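Local coordinates for ABC transporter substrate binding protein (Ribose) (Agrobacterium vitis, PDB 5DKV) that probably serves as the solute-binding component of a bacterial ABC sugar importer and holds alpha-D-tagatopyranose in the cleft between its two lobes, at residues A54-Q59 and G283-Y288; K26-A31 and H290-S295; R151-A156 and Q180-E185; S140-G145 and V251-P256. All blocks are in the same frame, centred on the assembly; numbering follows the deposited sequence.

Following the chain from its N terminus shows how nested contacts close loops in a periplasmic-binding-protein fold. Contact 2 opens first, at 26-31, and encloses the loop that contact 1 begins at 54-59. Inside both, contact 4 starts at 140-145, and within it contact 3 joins 151-156 to 180-185. The loops then close in reverse order, at 251-256, 283-288 and 290-295, and none cross. Contacts 1 and 2 touch, tying helix 276-291 to the end of helix 40-56 and the approach to strand 29-33. About 37 Å from contact 1, centre to centre, contact 3 ties helix 142-156 to helix 173-186; contact 4, touching it, ties that helix's start to strand 249-253 beside the sugar.

Contact 1: residues A54-Q59 and G283-Y288; sequences AAIGAQ and GVISAY
Ile56 and Tyr288 run antiparallel alongside each other, the isoleucine laying its branch point over the phenol ring. Its CB lies 4.0 Å from the centroid of the Tyr288 ring and only 12° off the ring normal, a CH-pi contact over the middle of one face. The ring is turned to the isoleucine because Tyr288 CG is anti to its backbone N (chi1 175°). Less usual is Ile56, whose CG1 sits between the backbone N and the carbonyl carbon (chi1 45°). From there the branches spread over the partner helix: CG1 meets Ile285 CD1 at 4.0 Å, and CD1 lies 4.1 Å from Val284 CG1. One side chain thus fits among Val284, its neighbour Ile285, and Tyr288 one turn on. On the same side of the ring plane as CB, Ile56 O lies 3.8 Å from Tyr288 CE1; this carbonyl accepts a hydrogen bond from Asn25 ND2. Helix 40-56 belongs to a beta-alpha-beta crossover linking the adjacent parallel strands 29-33 and 59-62. The contact joins its C-terminal end to helix 276-291, where Val284 also packs against Ala49 and Ala52, and reaches Ile30 and Leu89 of the sheet beneath.

Contact 2: residues K26-A31 and H290-S295; sequences KKFRIA and HLTGQS
Phe28 and Leu291 meet through a CH-pi contact, the centre of this junction between a strand's approach and a helix's end. Leu291 CB stands 3.9 Å from the centroid of the Phe28 ring and 22° off its normal, displaced toward the rim, so that its closest ring atom is Phe28 CZ at 3.6 Å. The opposite face of the same ring carries Lys26 CG, which leaves the phenylalanine between a leucine on one side and the aliphatic part of a lysine on the other.

The remaining cross-contacts are apolar. With Leu291 CG beside its own backbone N (chi1 -71°), the methyl CD1 is carried along the ring to 3.7 Å from Phe28 CD1. Thr292 comes from a different direction: its CG2 lies near the ring plane, 3.9 Å from Phe28 CE2.

Hydrogen bonds serve the helix end rather than the interface. Gly293, with positive phi, is the C-prime residue of a Schellman motif in which Gly293 N bonds to His290 O at 3.0 Å and Gln294 N to Ala289 O. Thr292 OG1 hydrogen-bonds back to the carbonyl of Tyr288, with Ala289 O also a partner, leaving the methyl for the ring.

Strand 29-33, which Phe28 leads into, pairs with strand 59-62 through Gln59 and with strand 87-90 through Ala87. Leu291 touches Ala87 as well, and so the end of helix 276-291 is seated on this edge region of the sheet.

Contact 3: residues R151-A156 and Q180-E185; sequences RSLALA and QGFKSE
The ring of Phe182 and the carboxylate of Glu185 are the flat groups that meet helix 142-156, one by its edge and the other by its face. Leu153 CD2 comes in the plane of the Phe182 ring and touches its rim, 4.0 Å from CZ, while Phe225 meets the same ring with its plane nearly parallel. The carboxylate of Glu185 is instead overlain by the arginine chain: Arg151 CG sits above the plane, 3.4 Å from Glu185 CD.

From that same face comes the salt bridge. Arg151 NH1 bonds to Glu185 OE2 at 3.0 Å, with an N-H...O angle of 139° that is far from straight. The guanidinium and carboxylate planes stand 87° apart, so a single nitrogen is engaged, approaching OE2 from well above the carboxylate plane, whereas OE2 itself lies near the guanidinium plane. A bend in the middle of the arginine chain (chi3 -70°) folds the cationic end over the acid. The other oxygen, Glu185 OE1, is held by His189 NE2, which helps fix the rotation of the group and probably adds to the stability of its charged form.

Such a pairing, a salt bridge toward solvent and hydrocarbon beneath, joins two helices over one sheet. Leu153 and Phe182 both rest on Val163 of strand 161-167, Leu153 also reaching Val251. Helix 173-186 forms the beta-alpha-beta crossover from strand 161-167 to its parallel neighbour 192-199, with helix 142-156 packed beside it.

Contact 4: residues S140-G145 and V251-P256; sequences SDNVLG and VAFDAP. With T6T (alpha-D-tagatopyranose), chain E.
Asp254 OD1 accepts the O3 hydroxyl of alpha-D-tagatopyranose at 2.6 Å, a short bond that ties the sugar to the loop just after strand 249-253. The backbone N of Leu229 adds a weak bond to the same oxygen. The other oxygen, OD2, is gripped by Tyr322 OH and Gln274 NE2, so both ends of the carboxylate are anchored and its rotation is fixed for the sugar. Gln274 NE2 binds the sugar too, acting in both shells at once.

One residue earlier, Phe253 turns its ring to the start of helix 142-156. The edge meets the backbone of Gly145: Phe253 CE1 lies 3.7 Å from Gly145 O, and Phe253 CZ is 4.0 Å from Gly145 CA, in the ring plane. A glycine with no side chain permits this close approach. Phe253 itself has a first torsion away from the staggered positions (chi1 -139°), which brings the ring edge up to the helix backbone.

The first turn of the helix is capped: Asp141 is its N-cap, with OD1 taking the N-H of Leu144 at 3.1 Å and 168°, from above the carboxylate plane. Next to it, Asn142 OD1 passes obliquely 4.4 Å from Phe253 CE2 and accepts from Arg178 NE, while Arg178 NH2 binds the sugar.

Chemically, the contact illustrates second-shell support in a sugar site: Asn142 holds Arg178 through NE and Phe253 packs against it, Tyr322 orients the aspartate, and the several donors around Asp254 would probably favour its ionised form, well suited to accept a hydrogen bond from the sugar hydroxyl.

Contact 1: residues A54-Q59 and G283-Y288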
loop_
_atom_site.group_PDB
_atom_site.type_symbol
_atom_site.label_atom_id
_atom_site.label_comp_id
_atom_site.label_asym_id
_atom_site.label_seq_id
_atom_site.Cartn_x
_atom_site.Cartn_y
_atom_site.Cartn_z
ATOM N N ALA A 54 -18.378 6.904 11.752
ATOM C CA ALA A 54 -19.727 6.656 12.268
ATOM C C ALA A 54 -19.683 6.396 13.771
ATOM O O ALA A 54 -20.600 6.787 14.508
ATOM C CB ALA A 54 -20.364 5.496 11.546
ATOM N N ALA A 55 -18.620 5.759 14.225
ATOM C CA ALA A 55 -18.511 5.371 15.616
ATOM C C ALA A 55 -18.298 6.558 16.553
ATOM O O ALA A 55 -18.790 6.535 17.686
ATOM C CB ALA A 55 -17.403 4.360 15.776
ATOM N N ILE A 56 -17.590 7.592 16.100
ATOM C CA ILE A 56 -17.312 8.737 16.971
ATOM C C ILE A 56 -17.970 10.024 16.485
ATOM O O ILE A 56 -17.708 11.100 17.028
ATOM C CB ILE A 56 -15.763 8.951 17.189
ATOM C CG1 ILE A 56 -14.915 8.845 15.914
ATOM C CG2 ILE A 56 -15.239 7.920 18.180
ATOM C CD1 ILE A 56 -15.175 9.882 14.881
ATOM N N GLY A 57 -18.871 9.909 15.510
ATOM C CA GLY A 57 -19.757 11.000 15.145
ATOM C C GLY A 57 -19.238 12.005 14.130
ATOM O O GLY A 57 -19.783 13.110 14.028
ATOM N N ALA A 58 -18.215 11.614 13.363
ATOM C CA ALA A 58 -17.574 12.510 12.422
ATOM C C ALA A 58 -18.086 12.300 10.998
ATOM O O ALA A 58 -18.762 11.317 10.709
ATOM C CB ALA A 58 -16.065 12.323 12.465
ATOM N N GLN A 59 -17.800 13.270 10.144
ATOM C CA GLN A 59 -18.040 13.140 8.709
ATOM C C GLN A 59 -16.707 13.075 7.998
ATOM O O GLN A 59 -15.770 13.797 8.365
ATOM C CB GLN A 59 -18.841 14.304 8.147
ATOM C CG GLN A 59 -19.098 14.173 6.606
ATOM C CD GLN A 59 -19.847 15.350 5.962
ATOM O OE1 GLN A 59 -19.687 16.508 6.363
ATOM N NE2 GLN A 59 -20.654 15.048 4.937
ATOM N N GLY A 283 -6.648 5.724 11.598
ATOM C CA GLY A 283 -6.443 7.116 11.222
ATOM C C GLY A 283 -7.541 8.040 11.723
ATOM O O GLY A 283 -7.251 9.095 12.278
ATOM N N VAL A 284 -8.804 7.683 11.503
ATOM C CA VAL A 284 -9.908 8.522 11.955
ATOM C C VAL A 284 -9.983 8.578 13.474
ATOM O O VAL A 284 -10.160 9.661 14.037
ATOM C CB VAL A 284 -11.237 8.038 11.378
ATOM C CG1 VAL A 284 -12.433 8.724 12.062
ATOM C CG2 VAL A 284 -11.248 8.296 9.898
ATOM N N ILE A 285 -9.877 7.434 14.150
ATOM C CA ILE A 285 -9.917 7.465 15.615
ATOM C C ILE A 285 -8.781 8.309 16.202
ATOM O O ILE A 285 -8.983 9.046 17.149
ATOM C CB ILE A 285 -9.851 6.065 16.223
ATOM C CG1 ILE A 285 -11.061 5.218 15.782
ATOM C CG2 ILE A 285 -9.821 6.158 17.740
ATOM C CD1 ILE A 285 -12.432 5.766 16.221
ATOM N N SER A 286 -7.574 8.187 15.644
ATOM C CA SER A 286 -6.444 8.973 16.120
ATOM C C SER A 286 -6.671 10.468 15.882
ATOM O O SER A 286 -6.323 11.309 16.699
ATOM C CB SER A 286 -5.155 8.509 15.429
ATOM O OG SER A 286 -4.861 7.143 15.743
ATOM N N ALA A 287 -7.256 10.819 14.739
ATOM C CA ALA A 287 -7.573 12.233 14.516
ATOM C C ALA A 287 -8.572 12.725 15.549
ATOM O O ALA A 287 -8.409 13.806 16.098
ATOM C CB ALA A 287 -8.116 12.463 13.149
ATOM N N TYR A 288 -9.577 11.898 15.832
ATOM C CA TYR A 288 -10.598 12.278 16.804
ATOM C C TYR A 288 -9.974 12.492 18.199
ATOM O O TYR A 288 -10.260 13.483 18.898
ATOM C CB TYR A 288 -11.695 11.205 16.862
ATOM C CG TYR A 288 -12.694 11.516 17.930
ATOM C CD1 TYR A 288 -13.755 12.352 17.665
ATOM C CD2 TYR A 288 -12.545 11.029 19.209
ATOM C CE1 TYR A 288 -14.663 12.678 18.650
ATOM C CE2 TYR A 288 -13.448 11.350 20.201
ATOM C CZ TYR A 288 -14.506 12.167 19.920
ATOM O OH TYR A 288 -15.414 12.524 20.916
#

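Contact 2: residues K26-A31 and H290-S295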
loop_
_atom_site.group_PDB
_atom_site.type_symbol
_atom_site.label_atom_id
_atom_site.label_comp_id
_atom_site.label_asym_id
_atom_site.label_seq_id
_atom_site.Cartn_x
_atom_site.Cartn_y
_atom_site.Cartn_z
ATOM N N LYS A 26 -18.305 16.323 20.241
ATOM C CA LYS A 26 -18.141 17.293 19.170
ATOM C C LYS A 26 -18.051 16.538 17.838
ATOM O O LYS A 26 -17.323 15.543 17.731
ATOM C CB LYS A 26 -16.892 18.145 19.423
ATOM C CG LYS A 26 -16.254 18.754 18.199
ATOM C CD LYS A 26 -16.854 20.061 17.811
ATOM C CE LYS A 26 -16.135 20.633 16.595
ATOM N NZ LYS A 26 -16.784 21.870 16.141
ATOM N N LYS A 27 -18.809 16.993 16.840
ATOM C CA LYS A 27 -18.826 16.349 15.528
ATOM C C LYS A 27 -17.831 17.017 14.587
ATOM O O LYS A 27 -17.932 18.212 14.282
ATOM C CB LYS A 27 -20.217 16.382 14.928
ATOM C CG LYS A 27 -21.232 15.581 15.739
ATOM C CD LYS A 27 -22.636 15.928 15.311
ATOM C CE LYS A 27 -23.678 15.149 16.091
ATOM N NZ LYS A 27 -24.976 15.164 15.369
ATOM N N PHE A 28 -16.882 16.215 14.133
ATOM C CA PHE A 28 -15.749 16.698 13.366
ATOM C C PHE A 28 -15.878 16.395 11.890
ATOM O O PHE A 28 -16.593 15.476 11.496
ATOM C CB PHE A 28 -14.470 16.087 13.924
ATOM C CG PHE A 28 -14.121 16.570 15.312
ATOM C CD1 PHE A 28 -13.648 17.846 15.517
ATOM C CD2 PHE A 28 -14.244 15.728 16.403
ATOM C CE1 PHE A 28 -13.305 18.282 16.786
ATOM C CE2 PHE A 28 -13.921 16.161 17.672
ATOM C CZ PHE A 28 -13.442 17.441 17.867
ATOM N N ARG A 29 -15.179 17.186 11.089
ATOM C CA ARG A 29 -15.017 16.918 9.666
ATOM C C ARG A 29 -13.565 16.540 9.402
ATOM O O ARG A 29 -12.664 17.356 9.551
ATOM C CB ARG A 29 -15.436 18.134 8.845
ATOM C CG ARG A 29 -16.925 18.402 8.967
ATOM C CD ARG A 29 -17.288 19.825 8.603
ATOM N NE ARG A 29 -16.990 20.128 7.207
ATOM C CZ ARG A 29 -15.999 20.921 6.795
ATOM N NH1 ARG A 29 -15.185 21.498 7.672
ATOM N NH2 ARG A 29 -15.826 21.139 5.494
ATOM N N ILE A 30 -13.350 15.277 9.055
ATOM C CA ILE A 30 -12.007 14.735 8.873
ATOM C C ILE A 30 -11.814 14.373 7.410
ATOM O O ILE A 30 -12.600 13.614 6.841
ATOM C CB ILE A 30 -11.786 13.491 9.772
ATOM C CG1 ILE A 30 -11.919 13.871 11.243
ATOM C CG2 ILE A 30 -10.410 12.830 9.487
ATOM C CD1 ILE A 30 -12.052 12.675 12.194
ATOM N N ALA A 31 -10.793 14.946 6.783
ATOM C CA ALA A 31 -10.542 14.706 5.369
ATOM C C ALA A 31 -9.682 13.469 5.164
ATOM O O ALA A 31 -8.826 13.164 5.993
ATOM C CB ALA A 31 -9.874 15.885 4.762
ATOM N N HIS A 290 -6.846 13.161 18.919
ATOM C CA HIS A 290 -6.101 14.410 18.911
ATOM C C HIS A 290 -6.989 15.647 19.081
ATOM O O HIS A 290 -6.684 16.563 19.856
ATOM C CB HIS A 290 -5.308 14.575 17.620
ATOM C CG HIS A 290 -4.637 15.908 17.534
ATOM N ND1 HIS A 290 -3.496 16.201 18.250
ATOM C CD2 HIS A 290 -4.968 17.037 16.865
ATOM C CE1 HIS A 290 -3.145 17.454 18.019
ATOM N NE2 HIS A 290 -4.020 17.984 17.181
ATOM N N LEU A 291 -8.066 15.689 18.326
ATOM C CA LEU A 291 -8.961 16.835 18.332
ATOM C C LEU A 291 -9.664 17.036 19.664
ATOM O O LEU A 291 -10.145 18.138 19.942
ATOM C CB LEU A 291 -9.989 16.698 17.206
ATOM C CG LEU A 291 -9.397 16.887 15.818
ATOM C CD1 LEU A 291 -10.349 16.327 14.796
ATOM C CD2 LEU A 291 -9.088 18.377 15.474
ATOM N N THR A 292 -9.696 15.998 20.500
ATOM C CA THR A 292 -10.314 16.114 21.827
ATOM C C THR A 292 -9.234 16.132 22.912
ATOM O O THR A 292 -9.523 15.905 24.093
ATOM C CB THR A 292 -11.308 14.984 22.072
ATOM O OG1 THR A 292 -10.668 13.709 21.862
ATOM C CG2 THR A 292 -12.486 15.110 21.109
ATOM N N GLY A 293 -7.991 16.393 22.516
ATOM C CA GLY A 293 -6.938 16.685 23.484
ATOM C C GLY A 293 -6.153 15.496 24.000
ATOM O O GLY A 293 -5.387 15.624 24.961
ATOM N N GLN A 294 -6.334 14.344 23.367
ATOM C CA GLN A 294 -5.613 13.122 23.730
ATOM C C GLN A 294 -4.363 12.942 22.858
ATOM O O GLN A 294 -4.411 13.112 21.640
ATOM C CB GLN A 294 -6.558 11.928 23.580
ATOM C CG GLN A 294 -5.964 10.559 23.786
ATOM C CD GLN A 294 -5.369 10.349 25.169
ATOM O OE1 GLN A 294 -6.061 10.431 26.194
ATOM N NE2 GLN A 294 -4.073 10.055 25.194
ATOM N N SER A 295 -3.250 12.631 23.497
ATOM C CA SER A 295 -2.023 12.319 22.791
ATOM C C SER A 295 -2.201 11.020 22.031
ATOM O O SER A 295 -2.956 10.131 22.489
ATOM C CB SER A 295 -0.849 12.194 23.762
ATOM O OG SER A 295 -1.031 11.129 24.675
#

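Contact 3: residues R151-A156 and Q180-E185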
loop_
_atom_site.group_PDB
_atom_site.type_symbol
_atom_site.label_atom_id
_atom_site.label_comp_id
_atom_site.label_asym_id
_atom_site.label_seq_id
_atom_site.Cartn_x
_atom_site.Cartn_y
_atom_site.Cartn_z
ATOM N N ARG A 151 10.223 -14.781 1.389
ATOM C CA ARG A 151 10.163 -16.110 1.977
ATOM C C ARG A 151 9.083 -16.952 1.309
ATOM O O ARG A 151 9.288 -18.153 1.069
ATOM C CB ARG A 151 9.938 -16.023 3.499
ATOM C CG ARG A 151 11.164 -15.511 4.259
ATOM C CD ARG A 151 11.039 -15.694 5.767
ATOM N NE ARG A 151 10.047 -14.818 6.389
ATOM C CZ ARG A 151 10.306 -13.607 6.896
ATOM N NH1 ARG A 151 11.532 -13.102 6.855
ATOM N NH2 ARG A 151 9.334 -12.894 7.457
ATOM N N SER A 152 7.952 -16.325 0.987
ATOM C CA SER A 152 6.854 -17.005 0.297
ATOM C C SER A 152 7.272 -17.443 -1.109
ATOM O O SER A 152 7.020 -18.576 -1.514
ATOM C CB SER A 152 5.618 -16.106 0.218
ATOM O OG SER A 152 5.157 -15.752 1.518
ATOM N N LEU A 153 7.902 -16.539 -1.851
ATOM C CA LEU A 153 8.354 -16.857 -3.201
ATOM C C LEU A 153 9.456 -17.889 -3.163
ATOM O O LEU A 153 9.495 -18.776 -4.013
ATOM C CB LEU A 153 8.819 -15.597 -3.945
ATOM C CG LEU A 153 9.129 -15.763 -5.435
ATOM C CD1 LEU A 153 7.903 -16.231 -6.193
ATOM C CD2 LEU A 153 9.659 -14.461 -6.025
ATOM N N ALA A 154 10.359 -17.799 -2.186
ATOM C CA ALA A 154 11.428 -18.783 -2.104
ATOM C C ALA A 154 10.832 -20.168 -1.896
ATOM O O ALA A 154 11.320 -21.161 -2.436
ATOM C CB ALA A 154 12.401 -18.434 -0.968
ATOM N N LEU A 155 9.778 -20.232 -1.088
ATOM C CA LEU A 155 9.092 -21.507 -0.846
ATOM C C LEU A 155 8.480 -22.033 -2.140
ATOM O O LEU A 155 8.597 -23.222 -2.483
ATOM C CB LEU A 155 8.006 -21.333 0.224
ATOM C CG LEU A 155 7.205 -22.565 0.618
ATOM C CD1 LEU A 155 8.103 -23.544 1.344
ATOM C CD2 LEU A 155 6.027 -22.147 1.496
ATOM N N ALA A 156 7.835 -21.135 -2.868
ATOM C CA ALA A 156 7.108 -21.509 -4.070
ATOM C C ALA A 156 8.042 -22.067 -5.151
ATOM O O ALA A 156 7.653 -22.986 -5.877
ATOM C CB ALA A 156 6.341 -20.319 -4.603
ATOM N N GLN A 180 13.273 -3.349 -0.778
ATOM C CA GLN A 180 14.445 -3.505 0.093
ATOM C C GLN A 180 14.324 -4.751 0.970
ATOM O O GLN A 180 15.298 -5.483 1.153
ATOM C CB GLN A 180 14.655 -2.266 0.961
ATOM C CG GLN A 180 15.181 -1.047 0.192
ATOM C CD GLN A 180 16.545 -1.274 -0.479
ATOM O OE1 GLN A 180 17.530 -1.640 0.173
ATOM N NE2 GLN A 180 16.601 -1.044 -1.790
ATOM N N GLY A 181 13.135 -4.996 1.512
ATOM C CA GLY A 181 12.949 -6.133 2.403
ATOM C C GLY A 181 13.053 -7.418 1.614
ATOM O O GLY A 181 13.643 -8.406 2.055
ATOM N N PHE A 182 12.486 -7.408 0.414
ATOM C CA PHE A 182 12.554 -8.572 -0.446
ATOM C C PHE A 182 14.009 -8.903 -0.770
ATOM O O PHE A 182 14.425 -10.053 -0.673
ATOM C CB PHE A 182 11.776 -8.323 -1.738
ATOM C CG PHE A 182 11.845 -9.460 -2.727
ATOM C CD1 PHE A 182 12.865 -9.528 -3.665
ATOM C CD2 PHE A 182 10.850 -10.429 -2.741
ATOM C CE1 PHE A 182 12.913 -10.581 -4.583
ATOM C CE2 PHE A 182 10.867 -11.459 -3.645
ATOM C CZ PHE A 182 11.913 -11.544 -4.587
ATOM N N LYS A 183 14.777 -7.895 -1.176
ATOM C CA LYS A 183 16.155 -8.138 -1.601
ATOM C C LYS A 183 17.069 -8.519 -0.437
ATOM O O LYS A 183 17.966 -9.366 -0.596
ATOM C CB LYS A 183 16.726 -6.920 -2.330
ATOM C CG LYS A 183 16.149 -6.769 -3.744
ATOM C CD LYS A 183 16.737 -5.577 -4.487
ATOM C CE LYS A 183 16.358 -5.602 -5.969
ATOM N NZ LYS A 183 16.791 -4.352 -6.673
ATOM N N SER A 184 16.850 -7.913 0.722
ATOM C CA SER A 184 17.661 -8.270 1.881
ATOM C C SER A 184 17.379 -9.716 2.323
ATOM O O SER A 184 18.298 -10.463 2.702
ATOM C CB SER A 184 17.447 -7.273 3.031
ATOM O OG SER A 184 16.115 -7.244 3.489
ATOM N N GLU A 185 16.120 -10.130 2.276
ATOM C CA GLU A 185 15.783 -11.518 2.595
ATOM C C GLU A 185 16.368 -12.462 1.541
ATOM O O GLU A 185 16.997 -13.457 1.884
ATOM C CB GLU A 185 14.254 -11.686 2.715
ATOM C CG GLU A 185 13.740 -13.142 2.849
ATOM C CD GLU A 185 14.179 -13.878 4.122
ATOM O OE1 GLU A 185 14.569 -15.078 4.014
ATOM O OE2 GLU A 185 14.098 -13.284 5.226
#

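Contact 4: residues S140-G145 and V251-P256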
loop_
_atom_site.group_PDB
_atom_site.type_symbol
_atom_site.label_atom_id
_atom_site.label_comp_id
_atom_site.label_asym_id
_atom_site.label_seq_id
_atom_site.Cartn_x
_atom_site.Cartn_y
_atom_site.Cartn_z
ATOM N N SER A 140 1.277 -0.321 6.966
ATOM C CA SER A 140 1.904 -1.634 7.169
ATOM C C SER A 140 3.386 -1.493 7.503
ATOM O O SER A 140 3.985 -0.460 7.242
ATOM C CB SER A 140 1.779 -2.504 5.921
ATOM O OG SER A 140 0.438 -2.654 5.517
ATOM N N ASP A 141 3.974 -2.546 8.051
ATOM C CA ASP A 141 5.410 -2.635 8.175
ATOM C C ASP A 141 5.916 -3.069 6.797
ATOM O O ASP A 141 6.000 -4.265 6.518
ATOM C CB ASP A 141 5.830 -3.643 9.281
ATOM C CG ASP A 141 7.358 -3.787 9.427
ATOM O OD1 ASP A 141 8.138 -3.416 8.510
ATOM O OD2 ASP A 141 7.802 -4.306 10.481
ATOM N N ASN A 142 6.219 -2.124 5.913
ATOM C CA ASN A 142 6.428 -2.494 4.520
ATOM C C ASN A 142 7.738 -3.202 4.218
ATOM O O ASN A 142 7.816 -4.005 3.277
ATOM C CB ASN A 142 6.265 -1.251 3.665
ATOM C CG ASN A 142 4.822 -0.886 3.525
ATOM O OD1 ASN A 142 4.092 -1.558 2.824
ATOM N ND2 ASN A 142 4.395 0.162 4.217
ATOM N N VAL A 143 8.760 -2.969 5.041
ATOM C CA VAL A 143 9.970 -3.768 4.889
ATOM C C VAL A 143 9.676 -5.235 5.208
ATOM O O VAL A 143 10.085 -6.127 4.447
ATOM C CB VAL A 143 11.119 -3.269 5.792
ATOM C CG1 VAL A 143 12.306 -4.221 5.715
ATOM C CG2 VAL A 143 11.538 -1.866 5.368
ATOM N N LEU A 144 8.972 -5.479 6.319
ATOM C CA LEU A 144 8.539 -6.825 6.673
ATOM C C LEU A 144 7.721 -7.437 5.563
ATOM O O LEU A 144 7.876 -8.614 5.269
ATOM C CB LEU A 144 7.723 -6.828 7.989
ATOM C CG LEU A 144 7.161 -8.190 8.430
ATOM C CD1 LEU A 144 8.267 -9.203 8.734
ATOM C CD2 LEU A 144 6.249 -8.022 9.649
ATOM N N GLY A 145 6.829 -6.650 4.968
ATOM C CA GLY A 145 6.011 -7.122 3.860
ATOM C C GLY A 145 6.857 -7.720 2.744
ATOM O O GLY A 145 6.549 -8.783 2.181
ATOM N N VAL A 251 4.068 -14.195 -6.485
ATOM C CA VAL A 251 3.661 -13.685 -5.191
ATOM C C VAL A 251 3.254 -12.253 -5.442
ATOM O O VAL A 251 4.015 -11.459 -5.975
ATOM C CB VAL A 251 4.777 -13.769 -4.107
ATOM C CG1 VAL A 251 4.361 -13.061 -2.828
ATOM C CG2 VAL A 251 5.095 -15.212 -3.816
ATOM N N ALA A 252 2.019 -11.948 -5.062
ATOM C CA ALA A 252 1.427 -10.661 -5.331
ATOM C C ALA A 252 1.100 -9.957 -4.046
ATOM O O ALA A 252 0.436 -10.513 -3.178
ATOM C CB ALA A 252 0.173 -10.824 -6.156
ATOM N N PHE A 253 1.557 -8.720 -3.934
ATOM C CA PHE A 253 1.166 -7.864 -2.831
ATOM C C PHE A 253 -0.230 -7.338 -3.069
ATOM O O PHE A 253 -0.622 -7.119 -4.209
ATOM C CB PHE A 253 2.139 -6.691 -2.681
ATOM C CG PHE A 253 2.488 -6.364 -1.247
ATOM C CD1 PHE A 253 3.420 -7.105 -0.562
ATOM C CD2 PHE A 253 1.883 -5.286 -0.594
ATOM C CE1 PHE A 253 3.743 -6.822 0.735
ATOM C CE2 PHE A 253 2.220 -4.987 0.721
ATOM C CZ PHE A 253 3.147 -5.748 1.381
ATOM N N ASP A 254 -0.962 -7.132 -1.976
ATOM C CA ASP A 254 -2.353 -6.669 -1.963
ATOM C C ASP A 254 -3.304 -7.785 -2.385
ATOM O O ASP A 254 -2.872 -8.871 -2.788
ATOM C CB ASP A 254 -2.539 -5.393 -2.803
ATOM C CG ASP A 254 -1.798 -4.205 -2.199
ATOM O OD1 ASP A 254 -0.958 -3.580 -2.901
ATOM O OD2 ASP A 254 -2.054 -3.918 -0.996
ATOM N N ALA A 255 -4.596 -7.547 -2.193
ATOM C CA ALA A 255 -5.595 -8.613 -2.352
ATOM C C ALA A 255 -6.879 -8.100 -3.002
ATOM O O ALA A 255 -7.946 -8.069 -2.376
ATOM C CB ALA A 255 -5.888 -9.245 -1.014
ATOM N N PRO A 256 -6.795 -7.714 -4.277
ATOM C CA PRO A 256 -8.037 -7.395 -4.979
ATOM C C PRO A 256 -8.884 -8.653 -5.169
ATOM O O PRO A 256 -8.381 -9.768 -5.014
ATOM C CB PRO A 256 -7.559 -6.843 -6.319
ATOM C CG PRO A 256 -6.229 -7.429 -6.523
ATOM C CD PRO A 256 -5.617 -7.616 -5.158
HETATM O O3 T6T E . 0.046 -1.207 -2.324
HETATM C C3 T6T E . -0.889 -0.164 -2.085
HETATM C C4 T6T E . -0.242 0.885 -1.288
HETATM O O4 T6T E . 0.164 0.322 0.014
HETATM C C5 T6T E . 0.911 1.439 -2.003
HETATM O O5 T6T E . 1.489 2.549 -1.296
HETATM C C6 T6T E . 0.518 2.011 -3.355
HETATM O O6 T6T E . -0.166 0.982 -4.130
HETATM C C2 T6T E . -1.321 0.452 -3.429
HETATM O O2 T6T E . -2.261 1.462 -3.148
HETATM C C1 T6T E . -1.865 -0.511 -4.408
HETATM O O1 T6T E . -3.002 -1.159 -3.933
#